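UPF0230 protein TM1468 (Thermotoga maritima, PDB 1VPV) binds long-chain fatty acids such as palmitate and may take part in lipid transport or fatty acid metabolism. Local coordinates at residues Pro78-Phe83 with Ala114-Lys119. Numbering follows the deposited sequence.
Sequences PSVEDF and AVLASK
Phe83 lays one ring face against Ala114, whose CB stands 3.6 Å from the ring centroid, 13° off the ring normal, in a CH-pi contact. The backbone of Ala114 approaches the same ring, its N lying 3.6 Å from Phe83 CD2. With chi1 at -85°, the ring swings away from Ala117, one helical turn on, which meets Phe83 at the root of the side chain, CB to CB at 3.3 Å. Trimmed to an alanine, Phe83 would probably leave the methyl of Ala114 without its aromatic cover and open a gap between the two helices.

Aliphatic contacts continue the seam outward. Val80 presses both branches onto helix 110-118: CG1, anti to the backbone N (chi1 171°), rests on the backbone of Ala117, while CG2 reaches Leu116 CB at 3.8 Å. No hydrogen bond joins the segments, and the small alanines let the helices come close, Val80 CA to Ala117 CA being 5.0 Å. Ser79 N-caps helix 80-92, OG accepting from Asp82 N.

In this DegV-family fold the side chain of Phe83 lies about 8 Å from that of Ser108, a palmitate-binding residue; Phe83 also touches Ile38 of strand 35-43, and Ala114 packs on Val127 of strand 125-129.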
loop_
_atom_site.group_PDB
_atom_site.type_symbol
_atom_site.label_atom_id
_atom_site.label_comp_id
_atom_site.label_asym_id
_atom_site.label_seq_id
_atom_site.Cartn_x
_atom_site.Cartn_y
_atom_site.Cartn_z
ATOM N N PRO A 78 -8.885 -1.921 11.807
ATOM C CA PRO A 78 -9.669 -3.074 12.269
ATOM C C PRO A 78 -9.500 -3.237 13.777
ATOM O O PRO A 78 -8.459 -2.841 14.352
ATOM C CB PRO A 78 -9.019 -4.268 11.541
ATOM C CG PRO A 78 -7.987 -3.658 10.552
ATOM C CD PRO A 78 -7.624 -2.355 11.172
ATOM N N SER A 79 -10.495 -3.822 14.420
ATOM C CA SER A 79 -10.379 -4.082 15.857
ATOM C C SER A 79 -9.454 -5.281 16.101
ATOM O O SER A 79 -9.203 -6.108 15.211
ATOM C CB SER A 79 -11.752 -4.364 16.472
ATOM O OG SER A 79 -12.199 -5.670 16.073
ATOM N N VAL A 80 -8.987 -5.383 17.332
ATOM C CA VAL A 80 -8.266 -6.549 17.768
ATOM C C VAL A 80 -9.060 -7.831 17.442
ATOM O O VAL A 80 -8.497 -8.805 16.964
ATOM C CB VAL A 80 -7.981 -6.425 19.261
ATOM C CG1 VAL A 80 -7.416 -7.730 19.846
ATOM C CG2 VAL A 80 -7.026 -5.251 19.488
ATOM N N GLU A 81 -10.368 -7.805 17.646
ATOM C CA GLU A 81 -11.243 -8.946 17.377
ATOM C C GLU A 81 -11.231 -9.367 15.903
ATOM O O GLU A 81 -11.208 -10.563 15.606
ATOM C CB GLU A 81 -12.680 -8.617 17.822
ATOM C CG GLU A 81 -13.683 -9.743 17.697
ATOM N N ASP A 82 -11.275 -8.398 14.988
ATOM C CA ASP A 82 -11.260 -8.677 13.543
ATOM C C ASP A 82 -9.997 -9.460 13.193
ATOM O O ASP A 82 -10.028 -10.385 12.369
ATOM C CB ASP A 82 -11.237 -7.380 12.734
ATOM C CG ASP A 82 -12.596 -6.667 12.678
ATOM O OD1 ASP A 82 -13.627 -7.245 13.032
ATOM O OD2 ASP A 82 -12.649 -5.511 12.212
ATOM N N PHE A 83 -8.880 -9.061 13.800
ATOM C CA PHE A 83 -7.627 -9.794 13.651
ATOM C C PHE A 83 -7.673 -11.211 14.268
ATOM O O PHE A 83 -7.195 -12.168 13.614
ATOM C CB PHE A 83 -6.431 -9.005 14.203
ATOM C CG PHE A 83 -5.842 -8.022 13.212
ATOM C CD1 PHE A 83 -5.065 -8.467 12.164
ATOM C CD2 PHE A 83 -6.059 -6.648 13.347
ATOM C CE1 PHE A 83 -4.544 -7.563 11.214
ATOM C CE2 PHE A 83 -5.520 -5.742 12.441
ATOM C CZ PHE A 83 -4.759 -6.193 11.369
ATOM N N ALA A 114 -3.227 -5.646 15.345
ATOM C CA ALA A 114 -2.699 -6.914 14.863
ATOM C C ALA A 114 -1.817 -7.558 15.903
ATOM O O ALA A 114 -1.885 -8.769 16.099
ATOM C CB ALA A 114 -1.912 -6.710 13.564
ATOM N N VAL A 115 -1.001 -6.747 16.575
ATOM C CA VAL A 115 -0.067 -7.243 17.588
ATOM C C VAL A 115 -0.811 -7.672 18.812
ATOM O O VAL A 115 -0.479 -8.697 19.402
ATOM C CB VAL A 115 1.037 -6.202 17.983
ATOM C CG1 VAL A 115 1.825 -6.657 19.210
ATOM C CG2 VAL A 115 1.990 -6.008 16.851
ATOM N N LEU A 116 -1.812 -6.888 19.202
ATOM C CA LEU A 116 -2.597 -7.242 20.385
ATOM C C LEU A 116 -3.336 -8.547 20.107
ATOM O O LEU A 116 -3.411 -9.426 20.976
ATOM C CB LEU A 116 -3.560 -6.123 20.789
ATOM C CG LEU A 116 -2.912 -4.826 21.311
ATOM C CD1 LEU A 116 -3.933 -3.691 21.440
ATOM C CD2 LEU A 116 -2.240 -5.055 22.633
ATOM N N ALA A 117 -3.846 -8.687 18.876
ATOM C CA ALA A 117 -4.616 -9.884 18.527
ATOM C C ALA A 117 -3.702 -11.113 18.603
ATOM O O ALA A 117 -4.145 -12.170 19.012
ATOM C CB ALA A 117 -5.237 -9.742 17.182
ATOM N N SER A 118 -2.416 -10.944 18.261
ATOM C CA SER A 118 -1.454 -12.076 18.268
ATOM C C SER A 118 -1.242 -12.693 19.650
ATOM O O SER A 118 -0.840 -13.858 19.762
ATOM C CB SER A 118 -0.086 -11.652 17.743
ATOM O OG SER A 118 0.577 -10.805 18.678
ATOM N N LYS A 119 -1.477 -11.898 20.689
ATOM C CA LYS A 119 -1.332 -12.370 22.069
ATOM C C LYS A 119 -2.541 -13.154 22.547
ATOM O O LYS A 119 -2.451 -13.831 23.554
ATOM C CB LYS A 119 -1.052 -11.199 23.017
ATOM C CG LYS A 119 0.165 -10.385 22.556
ATOM C CD LYS A 119 0.829 -9.616 23.679
ATOM C CE LYS A 119 2.093 -8.960 23.176
ATOM N NZ LYS A 119 3.154 -8.966 24.230
#